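Local coordinates for malonyl coenzyme A-acyl carrier protein transacylase (Helicobacter pylori, PDB 2H1Y) that probably catalyses transfer of the malonyl group from malonyl-CoA to holo-acyl carrier protein, giving malonyl-ACP and free CoA, at residues Leu17-Gln22 and Val108-Leu113; Pro97-Gly102 and Lys271-Arg276; Val277-Glu282 and Ile314-Glu319; Val288-Asn293 and Lys299-Val304. All blocks are in the same frame, centred on the assembly; numbering follows the deposited sequence.

Contact 1: Leu17-Gln22 and Val108-Leu113; sequences LLFPGQ and VSAVSL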
loop_
_atom_site.group_PDB
_atom_site.type_symbol
_atom_site.label_atom_id
_atom_site.label_comp_id
_atom_site.label_asym_id
_atom_site.label_seq_id
_atom_site.Cartn_x
_atom_site.Cartn_y
_atom_site.Cartn_z
ATOM N N LEU A 17 -9.526 8.553 1.212
ATOM C CA LEU A 17 -9.227 7.224 1.741
ATOM C C LEU A 17 -7.752 6.925 1.528
ATOM O O LEU A 17 -7.193 7.265 0.483
ATOM C CB LEU A 17 -10.086 6.165 1.039
ATOM C CG LEU A 17 -11.514 5.836 1.486
ATOM C CD1 LEU A 17 -12.283 7.005 2.045
ATOM C CD2 LEU A 17 -12.293 5.224 0.342
ATOM N N LEU A 18 -7.118 6.302 2.519
ATOM C CA LEU A 18 -5.726 5.913 2.392
ATOM C C LEU A 18 -5.593 4.413 2.582
ATOM O O LEU A 18 -6.122 3.857 3.556
ATOM C CB LEU A 18 -4.867 6.665 3.408
ATOM C CG LEU A 18 -4.853 8.188 3.398
ATOM C CD1 LEU A 18 -4.135 8.701 4.629
ATOM C CD2 LEU A 18 -4.158 8.699 2.169
ATOM N N PHE A 19 -4.870 3.777 1.664
ATOM C CA PHE A 19 -4.666 2.340 1.664
ATOM C C PHE A 19 -3.171 1.978 1.846
ATOM O O PHE A 19 -2.317 2.258 0.964
ATOM C CB PHE A 19 -5.247 1.717 0.384
ATOM C CG PHE A 19 -6.744 1.744 0.330
ATOM C CD1 PHE A 19 -7.412 2.825 -0.224
ATOM C CD2 PHE A 19 -7.499 0.697 0.882
ATOM C CE1 PHE A 19 -8.808 2.868 -0.246
ATOM C CE2 PHE A 19 -8.886 0.717 0.858
ATOM C CZ PHE A 19 -9.553 1.815 0.288
ATOM N N PRO A 20 -2.845 1.323 2.985
ATOM C CA PRO A 20 -1.455 1.063 3.295
ATOM C C PRO A 20 -0.937 -0.124 2.512
ATOM O O PRO A 20 -1.731 -0.911 2.000
ATOM C CB PRO A 20 -1.483 0.755 4.798
ATOM C CG PRO A 20 -2.842 0.294 5.107
ATOM C CD PRO A 20 -3.753 0.779 4.008
ATOM N N GLY A 21 0.386 -0.216 2.425
ATOM C CA GLY A 21 1.096 -1.280 1.745
ATOM C C GLY A 21 2.040 -1.985 2.696
ATOM O O GLY A 21 1.810 -2.045 3.904
ATOM N N GLN A 22 3.112 -2.530 2.147
ATOM C CA GLN A 22 3.980 -3.429 2.885
ATOM C C GLN A 22 4.700 -2.727 4.049
ATOM O O GLN A 22 5.118 -1.573 3.916
ATOM C CB GLN A 22 4.958 -4.104 1.922
ATOM C CG GLN A 22 5.272 -5.552 2.293
ATOM C CD GLN A 22 5.552 -6.412 1.067
ATOM O OE1 GLN A 22 4.854 -6.330 0.037
ATOM N NE2 GLN A 22 6.590 -7.244 1.168
ATOM N N VAL A 108 -3.621 -0.927 -5.547
ATOM C CA VAL A 108 -4.506 -2.021 -5.949
ATOM C C VAL A 108 -5.743 -2.056 -5.056
ATOM O O VAL A 108 -6.875 -2.008 -5.565
ATOM C CB VAL A 108 -3.803 -3.379 -5.897
ATOM C CG1 VAL A 108 -4.758 -4.482 -6.374
ATOM C CG2 VAL A 108 -2.527 -3.373 -6.738
ATOM N N SER A 109 -5.542 -2.110 -3.739
ATOM C CA SER A 109 -6.658 -2.004 -2.795
ATOM C C SER A 109 -7.612 -0.913 -3.182
ATOM O O SER A 109 -8.812 -1.159 -3.262
ATOM C CB SER A 109 -6.190 -1.719 -1.374
ATOM O OG SER A 109 -5.554 -2.848 -0.821
ATOM N N ALA A 110 -7.075 0.290 -3.405
ATOM C CA ALA A 110 -7.881 1.474 -3.707
ATOM C C ALA A 110 -8.697 1.290 -5.008
ATOM O O ALA A 110 -9.927 1.470 -5.009
ATOM C CB ALA A 110 -7.013 2.685 -3.776
ATOM N N VAL A 111 -8.016 0.887 -6.088
ATOM C CA VAL A 111 -8.672 0.472 -7.339
ATOM C C VAL A 111 -9.809 -0.546 -7.115
ATOM O O VAL A 111 -10.915 -0.368 -7.620
ATOM C CB VAL A 111 -7.635 -0.112 -8.340
ATOM C CG1 VAL A 111 -8.332 -0.840 -9.507
ATOM C CG2 VAL A 111 -6.709 0.984 -8.856
ATOM N N SER A 112 -9.537 -1.594 -6.341
ATOM C CA SER A 112 -10.538 -2.609 -6.058
ATOM C C SER A 112 -11.780 -2.025 -5.419
ATOM O O SER A 112 -12.899 -2.236 -5.884
ATOM C CB SER A 112 -9.954 -3.701 -5.172
ATOM O OG SER A 112 -10.975 -4.545 -4.665
ATOM N N LEU A 113 -11.582 -1.283 -4.345
ATOM C CA LEU A 113 -12.700 -0.766 -3.576
ATOM C C LEU A 113 -13.456 0.310 -4.326
ATOM O O LEU A 113 -14.623 0.544 -4.056
ATOM C CB LEU A 113 -12.231 -0.309 -2.191
ATOM C CG LEU A 113 -12.037 -1.614 -1.409
ATOM C CD1 LEU A 113 -11.010 -1.482 -0.336
ATOM C CD2 LEU A 113 -13.358 -2.139 -0.840
HETATM O O HOH W 1 -4.329 -1.738 1.252
#
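The F19 side chain leaves strand 17-19 with CG anti to its own carbonyl carbon (chi1 -70°). A chi2 of 90° then turns the ring broadside to helix 108-113. The helix answers with three residues, S109, A110 and L113, spaced so that they all meet this one ring. A110 lies over the ring face. Its CA stands 4.0 Å from the ring centroid of F19, 23° off the normal, and makes a CH-pi contact displaced toward the rim. The A110 methyl, CB, reaches F19 CD1 at 3.6 Å. S109 works with its CB rather than its hydroxyl. That CB sits 3.6 Å from F19 CD2. L113 comes in obliquely at the far end, where its CD1 is 3.3 Å from F19 CE2. This is the tightest approach to the ring, and all four residues are buried.

One polar link lies beside this apolar patch. S109 OG, beside its backbone N, is hydrogen-bonded to a water at 2.7 Å. The same water donates to P20 O at 2.8 Å. It therefore ties the helix to the chain just beyond the strand end. Farther out, L113 also packs on Y81 and Y84 of helix 69-90.

F19 belongs to a strand inside the parallel part of the main sheet, between strands 99-102 and 279-283. Helix 105-116 follows strand 99-102 through a tight turn carrying the family's GHSLG sequence. A helix packed like this behind a central strand is characteristic of the nucleophile-elbow architecture of malonyl-CoA:ACP transacylases.

Contact 2: Pro97-Gly102 and Lys271-Arg276; sequences PVFALG and KSNNDR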
loop_
_atom_site.group_PDB
_atom_site.type_symbol
_atom_site.label_atom_id
_atom_site.label_comp_id
_atom_site.label_asym_id
_atom_site.label_seq_id
_atom_site.Cartn_x
_atom_site.Cartn_y
_atom_site.Cartn_z
ATOM N N PRO A 97 -15.819 9.198 -0.998
ATOM C CA PRO A 97 -14.627 10.001 -0.761
ATOM C C PRO A 97 -14.340 10.847 -1.976
ATOM O O PRO A 97 -14.736 10.463 -3.072
ATOM C CB PRO A 97 -13.529 8.946 -0.631
ATOM C CG PRO A 97 -13.966 7.873 -1.540
ATOM C CD PRO A 97 -15.473 7.830 -1.429
ATOM N N VAL A 98 -13.649 11.973 -1.809
ATOM C CA VAL A 98 -13.260 12.757 -2.994
ATOM C C VAL A 98 -12.190 12.035 -3.830
ATOM O O VAL A 98 -12.282 12.018 -5.048
ATOM C CB VAL A 98 -13.029 14.324 -2.748
ATOM C CG1 VAL A 98 -13.228 14.723 -1.282
ATOM C CG2 VAL A 98 -11.707 14.820 -3.334
ATOM N N PHE A 99 -11.228 11.389 -3.179
ATOM C CA PHE A 99 -10.287 10.505 -3.874
ATOM C C PHE A 99 -9.745 9.435 -2.921
ATOM O O PHE A 99 -10.007 9.483 -1.717
ATOM C CB PHE A 99 -9.131 11.308 -4.469
ATOM C CG PHE A 99 -8.187 11.863 -3.432
ATOM C CD1 PHE A 99 -8.354 13.159 -2.942
ATOM C CD2 PHE A 99 -7.137 11.082 -2.929
ATOM C CE1 PHE A 99 -7.488 13.681 -1.973
ATOM C CE2 PHE A 99 -6.271 11.600 -1.959
ATOM C CZ PHE A 99 -6.451 12.910 -1.481
ATOM N N ALA A 100 -8.985 8.484 -3.471
ATOM C CA ALA A 100 -8.299 7.452 -2.682
ATOM C C ALA A 100 -6.814 7.314 -3.083
ATOM O O ALA A 100 -6.490 7.311 -4.265
ATOM C CB ALA A 100 -9.016 6.118 -2.819
ATOM N N LEU A 101 -5.939 7.199 -2.084
ATOM C CA LEU A 101 -4.490 7.088 -2.251
ATOM C C LEU A 101 -4.015 5.826 -1.526
ATOM O O LEU A 101 -4.421 5.561 -0.379
ATOM C CB LEU A 101 -3.792 8.294 -1.601
ATOM C CG LEU A 101 -2.472 8.941 -2.090
ATOM C CD1 LEU A 101 -1.821 9.742 -0.977
ATOM C CD2 LEU A 101 -1.435 8.006 -2.700
ATOM N N GLY A 102 -3.135 5.068 -2.169
ATOM C CA GLY A 102 -2.546 3.910 -1.543
ATOM C C GLY A 102 -1.044 4.029 -1.537
ATOM O O GLY A 102 -0.482 4.961 -2.112
ATOM N N LYS A 271 0.700 15.914 -1.146
ATOM C CA LYS A 271 0.796 17.369 -1.322
ATOM C C LYS A 271 -0.124 17.920 -2.424
ATOM O O LYS A 271 -0.910 18.832 -2.182
ATOM C CB LYS A 271 2.250 17.785 -1.552
ATOM C CG LYS A 271 3.173 17.523 -0.350
ATOM C CD LYS A 271 4.454 18.357 -0.416
ATOM C CE LYS A 271 5.247 18.262 0.907
ATOM N NZ LYS A 271 6.729 18.530 0.750
ATOM N N SER A 272 -0.062 17.348 -3.617
ATOM C CA SER A 272 -0.939 17.778 -4.714
ATOM C C SER A 272 -2.437 17.635 -4.397
ATOM O O SER A 272 -3.281 18.064 -5.173
ATOM C CB SER A 272 -0.608 17.014 -6.007
ATOM O OG SER A 272 0.784 17.068 -6.314
ATOM N N ASN A 273 -2.773 17.046 -3.250
ATOM C CA ASN A 273 -4.148 16.629 -3.025
ATOM C C ASN A 273 -4.697 16.994 -1.663
ATOM O O ASN A 273 -5.901 16.897 -1.438
ATOM C CB ASN A 273 -4.292 15.126 -3.293
ATOM C CG ASN A 273 -4.142 14.784 -4.766
ATOM O OD1 ASN A 273 -5.101 14.884 -5.533
ATOM N ND2 ASN A 273 -2.936 14.378 -5.171
ATOM N N ASN A 274 -3.807 17.431 -0.772
ATOM C CA ASN A 274 -4.150 17.792 0.605
ATOM C C ASN A 274 -5.192 18.924 0.739
ATOM O O ASN A 274 -5.953 18.967 1.715
ATOM C CB ASN A 274 -2.870 18.142 1.380
ATOM C CG ASN A 274 -3.133 18.393 2.856
ATOM O OD1 ASN A 274 -3.335 17.455 3.627
ATOM N ND2 ASN A 274 -3.157 19.662 3.250
ATOM N N ASP A 275 -5.222 19.828 -0.243
ATOM C CA ASP A 275 -6.216 20.912 -0.291
ATOM C C ASP A 275 -7.658 20.486 -0.608
ATOM O O ASP A 275 -8.612 21.193 -0.263
ATOM C CB ASP A 275 -5.766 21.986 -1.281
ATOM C CG ASP A 275 -4.470 22.678 -0.846
ATOM O OD1 ASP A 275 -3.922 22.337 0.240
ATOM O OD2 ASP A 275 -4.006 23.576 -1.594
ATOM N N ARG A 276 -7.828 19.334 -1.249
ATOM C CA ARG A 276 -9.161 18.923 -1.712
ATOM C C ARG A 276 -10.001 18.248 -0.623
ATOM O O ARG A 276 -11.162 17.925 -0.860
ATOM C CB ARG A 276 -9.058 18.010 -2.945
ATOM C CG ARG A 276 -7.970 18.419 -3.965
ATOM C CD ARG A 276 -7.695 17.278 -4.924
ATOM N NE ARG A 276 -8.945 16.776 -5.477
ATOM C CZ ARG A 276 -9.081 15.615 -6.110
ATOM N NH1 ARG A 276 -8.037 14.809 -6.270
ATOM N NH2 ARG A 276 -10.273 15.254 -6.577
#
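F99 and N273 form the tight, buried part of this contact. F99 CZ is 3.6 Å from N273 CB, and the N273 amide carbon CG lies over one ring face. The ring and amide planes are 52° apart, so the two groups are not stacked. The amide is held from two ends. N273 ND2 donates to C269 O of helix 266-271. N273 OD1 receives R276 NH1 at 3.0 Å, in the carbonyl plane and also in the guanidinium plane. This bond and a salt bridge from R276 NH2 to E236, on neighbouring strand 236-238, together help to fix the rotation of the guanidinium.

The segments join V98 and F99, at the approach to strand 99-102 in the main sheet of this alpha/beta fold, to the loop between helix 266-271 and strand 279-283.

The solvent side belongs to V98 and R276, both partly exposed. R276 bends at chi3 (50°) and brings one guanidinium face over V98 and F99. V98 CG2 is 3.6 Å from R276 NH2. The R276 NH1 nitrogen is 3.7 Å from F99 CD1, approaching that ring obliquely.

Contact 3: Val277-Glu282 and Ile314-Glu319; sequences VDIFFE and IEFLEE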
loop_
_atom_site.group_PDB
_atom_site.type_symbol
_atom_site.label_atom_id
_atom_site.label_comp_id
_atom_site.label_asym_id
_atom_site.label_seq_id
_atom_site.Cartn_x
_atom_site.Cartn_y
_atom_site.Cartn_z
ATOM N N VAL A 277 -9.432 18.019 0.556
ATOM C CA VAL A 277 -10.189 17.375 1.657
ATOM C C VAL A 277 -9.889 17.972 3.047
ATOM O O VAL A 277 -8.936 18.718 3.210
ATOM C CB VAL A 277 -9.949 15.831 1.715
ATOM C CG1 VAL A 277 -10.383 15.151 0.434
ATOM C CG2 VAL A 277 -8.509 15.545 1.977
ATOM N N ASP A 278 -10.693 17.612 4.042
ATOM C CA ASP A 278 -10.485 18.045 5.428
ATOM C C ASP A 278 -9.899 16.959 6.322
ATOM O O ASP A 278 -9.405 17.247 7.430
ATOM C CB ASP A 278 -11.798 18.525 6.012
ATOM C CG ASP A 278 -12.447 19.572 5.146
ATOM O OD1 ASP A 278 -11.888 20.684 5.083
ATOM O OD2 ASP A 278 -13.483 19.273 4.493
ATOM N N ILE A 279 -9.925 15.717 5.841
ATOM C CA ILE A 279 -9.597 14.579 6.689
ATOM C C ILE A 279 -9.332 13.327 5.864
ATOM O O ILE A 279 -9.817 13.210 4.739
ATOM C CB ILE A 279 -10.742 14.323 7.718
ATOM C CG1 ILE A 279 -10.286 13.371 8.822
ATOM C CG2 ILE A 279 -12.057 13.875 7.016
ATOM C CD1 ILE A 279 -11.066 13.560 10.117
ATOM N N PHE A 280 -8.567 12.405 6.439
ATOM C CA PHE A 280 -8.171 11.188 5.762
ATOM C C PHE A 280 -8.639 9.999 6.578
ATOM O O PHE A 280 -8.607 10.054 7.806
ATOM C CB PHE A 280 -6.645 11.122 5.649
ATOM C CG PHE A 280 -6.055 12.073 4.642
ATOM C CD1 PHE A 280 -5.614 13.335 5.031
ATOM C CD2 PHE A 280 -5.918 11.698 3.297
ATOM C CE1 PHE A 280 -5.054 14.229 4.085
ATOM C CE2 PHE A 280 -5.362 12.575 2.350
ATOM C CZ PHE A 280 -4.927 13.842 2.748
ATOM N N PHE A 281 -9.070 8.926 5.908
ATOM C CA PHE A 281 -9.309 7.652 6.604
ATOM C C PHE A 281 -8.287 6.604 6.160
ATOM O O PHE A 281 -8.251 6.220 4.994
ATOM C CB PHE A 281 -10.740 7.113 6.398
ATOM C CG PHE A 281 -11.833 8.045 6.824
ATOM C CD1 PHE A 281 -12.962 8.190 6.043
ATOM C CD2 PHE A 281 -11.747 8.775 7.995
ATOM C CE1 PHE A 281 -13.995 9.040 6.415
ATOM C CE2 PHE A 281 -12.775 9.633 8.389
ATOM C CZ PHE A 281 -13.905 9.761 7.596
ATOM N N GLU A 282 -7.443 6.143 7.069
ATOM C CA GLU A 282 -6.554 5.041 6.721
ATOM C C GLU A 282 -7.348 3.754 6.896
ATOM O O GLU A 282 -7.627 3.363 8.036
ATOM C CB GLU A 282 -5.284 5.018 7.582
ATOM C CG GLU A 282 -4.223 4.068 7.043
ATOM C CD GLU A 282 -2.841 4.240 7.658
ATOM O OE1 GLU A 282 -1.909 3.556 7.197
ATOM O OE2 GLU A 282 -2.667 5.046 8.591
ATOM N N ILE A 314 -17.051 6.341 12.115
ATOM C CA ILE A 314 -18.506 6.510 12.074
ATOM C C ILE A 314 -18.969 7.773 12.802
ATOM O O ILE A 314 -19.796 8.503 12.277
ATOM C CB ILE A 314 -19.274 5.306 12.675
ATOM C CG1 ILE A 314 -18.917 4.009 11.955
ATOM C CG2 ILE A 314 -20.765 5.538 12.579
ATOM C CD1 ILE A 314 -19.383 2.734 12.691
ATOM N N GLU A 315 -18.449 8.025 14.004
ATOM C CA GLU A 315 -18.827 9.234 14.768
ATOM C C GLU A 315 -18.513 10.470 13.972
ATOM O O GLU A 315 -19.251 11.441 14.021
ATOM C CB GLU A 315 -18.067 9.345 16.087
ATOM C CG GLU A 315 -18.240 8.180 17.024
ATOM C CD GLU A 315 -17.477 8.369 18.335
ATOM O OE1 GLU A 315 -16.568 7.537 18.633
ATOM O OE2 GLU A 315 -17.797 9.355 19.053
ATOM N N PHE A 316 -17.399 10.448 13.253
ATOM C CA PHE A 316 -16.989 11.639 12.544
ATOM C C PHE A 316 -17.996 11.967 11.448
ATOM O O PHE A 316 -18.398 13.129 11.288
ATOM C CB PHE A 316 -15.590 11.505 11.951
ATOM C CG PHE A 316 -15.232 12.646 11.064
ATOM C CD1 PHE A 316 -14.616 13.770 11.579
ATOM C CD2 PHE A 316 -15.573 12.630 9.721
ATOM C CE1 PHE A 316 -14.318 14.843 10.764
ATOM C CE2 PHE A 316 -15.275 13.709 8.906
ATOM C CZ PHE A 316 -14.648 14.815 9.434
ATOM N N LEU A 317 -18.387 10.933 10.702
ATOM C CA LEU A 317 -19.374 11.071 9.642
ATOM C C LEU A 317 -20.737 11.510 10.176
ATOM O O LEU A 317 -21.365 12.364 9.570
ATOM C CB LEU A 317 -19.506 9.774 8.839
ATOM C CG LEU A 317 -18.316 9.212 8.052
ATOM C CD1 LEU A 317 -18.738 7.934 7.363
ATOM C CD2 LEU A 317 -17.732 10.196 7.044
ATOM N N GLU A 318 -21.182 10.944 11.303
ATOM C CA GLU A 318 -22.454 11.354 11.921
ATOM C C GLU A 318 -22.444 12.843 12.251
ATOM O O GLU A 318 -23.441 13.538 12.056
ATOM C CB GLU A 318 -22.781 10.573 13.209
ATOM C CG GLU A 318 -22.833 9.053 13.083
ATOM C CD GLU A 318 -24.215 8.489 12.723
ATOM O OE1 GLU A 318 -25.020 9.180 12.043
ATOM O OE2 GLU A 318 -24.472 7.316 13.117
ATOM N N GLU A 319 -21.321 13.333 12.760
ATOM C CA GLU A 319 -21.233 14.747 13.089
ATOM C C GLU A 319 -20.965 15.680 11.908
ATOM O O GLU A 319 -21.707 16.651 11.714
ATOM C CB GLU A 319 -20.216 14.987 14.190
ATOM C CG GLU A 319 -20.348 16.366 14.784
ATOM C CD GLU A 319 -19.390 16.583 15.921
ATOM O OE1 GLU A 319 -18.879 15.561 16.447
ATOM O OE2 GLU A 319 -19.154 17.768 16.273
#
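Strand 279-282 and helix 314-319 run roughly antiparallel, at 149°, with their axes 11.5 Å apart. Large side chains fill that distance. I279 and F316 point at each other from opposite directions. F316 holds CG anti to its backbone N (chi1 172°), which directs the ring from the helix toward the strand. I279 lays two branches on it. Its CD1 sits over one face of the F316 ring, 3.9 Å from the centroid, in a CH-pi contact. Its CG2 meets the outer end of the ring, 3.7 Å from F316 CZ.

F281, two residues on, meets the helix with its ring edge. The F281 CZ atom is 3.9 Å from F316 CD2, which lies in the plane of the F281 ring. The same CZ is also 3.9 Å from L317 CD2, so F281 touches both helix residues with one corner. The F281 ring also meets that of Y15 on the neighbouring strand 15-19. F316 is partly exposed and stacks on Y320 farther along its own helix.

L317 and I314 also pack on L87 of helix 69-90. The C-terminal helix thus joins the helical layer on one face of the main, largely parallel sheet, as in a layered alpha/beta fold.

Contact 4: Val288-Asn293 and Lys299-Val304; sequences VLKGLN and KPTISV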
loop_
_atom_site.group_PDB
_atom_site.type_symbol
_atom_site.label_atom_id
_atom_site.label_comp_id
_atom_site.label_asym_id
_atom_site.label_seq_id
_atom_site.Cartn_x
_atom_site.Cartn_y
_atom_site.Cartn_z
ATOM N N VAL A 288 0.806 3.389 9.629
ATOM C CA VAL A 288 1.913 3.811 8.758
ATOM C C VAL A 288 1.621 5.085 7.947
ATOM O O VAL A 288 2.447 6.006 7.899
ATOM C CB VAL A 288 2.331 2.676 7.796
ATOM C CG1 VAL A 288 3.523 3.110 6.922
ATOM C CG2 VAL A 288 2.607 1.333 8.589
ATOM N N LEU A 289 0.453 5.156 7.325
ATOM C CA LEU A 289 0.139 6.342 6.536
ATOM C C LEU A 289 -0.322 7.520 7.426
ATOM O O LEU A 289 -0.051 8.693 7.115
ATOM C CB LEU A 289 -0.849 6.022 5.413
ATOM C CG LEU A 289 -0.356 5.615 4.016
ATOM C CD1 LEU A 289 0.888 4.740 3.971
ATOM C CD2 LEU A 289 -1.471 4.999 3.180
ATOM N N LYS A 290 -0.979 7.220 8.542
ATOM C CA LYS A 290 -1.155 8.235 9.588
ATOM C C LYS A 290 0.173 8.903 9.970
ATOM O O LYS A 290 0.236 10.130 10.106
ATOM C CB LYS A 290 -1.767 7.633 10.852
ATOM C CG LYS A 290 -2.438 8.656 11.722
ATOM C CD LYS A 290 -2.904 8.067 13.036
ATOM C CE LYS A 290 -3.748 9.090 13.773
ATOM N NZ LYS A 290 -4.159 8.598 15.113
ATOM N N GLY A 291 1.211 8.072 10.150
ATOM C CA GLY A 291 2.558 8.507 10.507
ATOM C C GLY A 291 3.154 9.391 9.436
ATOM O O GLY A 291 3.531 10.524 9.724
ATOM N N LEU A 292 3.202 8.900 8.194
ATOM C CA LEU A 292 3.784 9.664 7.105
ATOM C C LEU A 292 3.122 11.026 6.898
ATOM O O LEU A 292 3.792 11.976 6.518
ATOM C CB LEU A 292 3.797 8.865 5.809
ATOM C CG LEU A 292 4.615 7.564 5.767
ATOM C CD1 LEU A 292 4.489 6.883 4.395
ATOM C CD2 LEU A 292 6.115 7.755 6.142
ATOM N N ASN A 293 1.824 11.124 7.157
ATOM C CA ASN A 293 1.107 12.395 7.028
ATOM C C ASN A 293 1.428 13.413 8.111
ATOM O O ASN A 293 1.269 14.606 7.896
ATOM C CB ASN A 293 -0.405 12.194 6.985
ATOM C CG ASN A 293 -0.871 11.462 5.731
ATOM O OD1 ASN A 293 -0.083 11.143 4.822
ATOM N ND2 ASN A 293 -2.161 11.180 5.688
ATOM N N LYS A 299 -3.971 17.929 8.373
ATOM C CA LYS A 299 -5.301 17.348 8.390
ATOM C C LYS A 299 -5.259 16.022 9.112
ATOM O O LYS A 299 -4.272 15.304 9.032
ATOM C CB LYS A 299 -5.779 17.129 6.962
ATOM C CG LYS A 299 -5.510 18.308 6.034
ATOM C CD LYS A 299 -6.407 19.465 6.351
ATOM C CE LYS A 299 -6.232 20.603 5.339
ATOM N NZ LYS A 299 -6.858 20.242 4.047
ATOM N N PRO A 300 -6.333 15.690 9.840
ATOM C CA PRO A 300 -6.300 14.440 10.599
ATOM C C PRO A 300 -6.438 13.189 9.732
ATOM O O PRO A 300 -6.900 13.252 8.568
ATOM C CB PRO A 300 -7.504 14.566 11.558
ATOM C CG PRO A 300 -7.995 16.003 11.426
ATOM C CD PRO A 300 -7.604 16.417 10.036
ATOM N N THR A 301 -5.995 12.075 10.314
ATOM C CA THR A 301 -6.149 10.757 9.750
ATOM C C THR A 301 -6.678 9.883 10.874
ATOM O O THR A 301 -5.974 9.620 11.848
ATOM C CB THR A 301 -4.798 10.165 9.230
ATOM O OG1 THR A 301 -4.254 10.979 8.182
ATOM C CG2 THR A 301 -5.006 8.761 8.692
ATOM N N ILE A 302 -7.925 9.454 10.760
ATOM C CA ILE A 302 -8.451 8.420 11.639
ATOM C C ILE A 302 -8.047 7.093 11.031
ATOM O O ILE A 302 -8.297 6.856 9.844
ATOM C CB ILE A 302 -9.990 8.481 11.716
ATOM C CG1 ILE A 302 -10.431 9.827 12.265
ATOM C CG2 ILE A 302 -10.539 7.318 12.563
ATOM C CD1 ILE A 302 -11.441 10.479 11.416
ATOM N N SER A 303 -7.407 6.240 11.819
ATOM C CA SER A 303 -7.032 4.929 11.318
ATOM C C SER A 303 -8.132 3.946 11.645
ATOM O O SER A 303 -8.615 3.890 12.760
ATOM C CB SER A 303 -5.646 4.464 11.821
ATOM O OG SER A 303 -5.389 4.875 13.151
ATOM N N VAL A 304 -8.562 3.202 10.641
ATOM C CA VAL A 304 -9.664 2.263 10.782
ATOM C C VAL A 304 -9.100 0.859 10.581
ATOM O O VAL A 304 -9.154 0.297 9.478
ATOM C CB VAL A 304 -10.767 2.547 9.739
ATOM C CG1 VAL A 304 -12.005 1.693 10.009
ATOM C CG2 VAL A 304 -11.119 4.049 9.713
#
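T301 and K290 bury the most surface here, with N293 third. They join the helix and the second strand of a beta-alpha-beta unit: strand 279-283, helix 288-294, strand 301-304. The two strands are parallel neighbours in the main sheet, and the helix runs back at 168° to strand 301-304.

T301 points at the helix and is buried. K290 slides past it in the opposite direction. The lysine has CG anti to its backbone N (chi1 -158°) and is extended beyond that, so its methylenes run past T301 and across the strand. K290 CG is 3.7 Å from T301 CB. Farther along, K290 CD is 3.6 Å from T301 O. The ammonium nitrogen NZ of K290 stays 3.9 Å from that oxygen. This part of the contact is therefore made by the aliphatic stem. S303 adds its OG, 4.0 Å from K290 CD.

The helix start is tied to the first strand as well. The E282 carboxylate accepts the backbone N-H groups of L289 and K290, one on each oxygen.

N293 crosses T301 at about a right angle one turn after K290. Its OD1 is bonded to Y266 OH of helix 266-271. Its ND2 donates to T301 OG1 at 3.3 Å, with the hydroxyl oxygen 17° out of the amide plane.

Following the chain from the N terminus, contact 1 opens on the first strand and closes a loop of 85 residues at helix 105-116. Contact 2 opens inside that loop and closes only at 271-276, so the two cross. It ties strand 99-102 to the loop after helix 266-271. Strands 15-19 and 99-102 are bonded neighbours, through L17 O with L101 N for example. Contact 3 opens directly after contact 2 and closes at the C-terminal helix. Contact 4 is nested within it. K299 NZ links 299-304 to N274 O and V277 O. Contacts 1 and 3 bring helices to one sheet face; contact 4 places helix 288-294 on the opposite face, where L289 packs on L18.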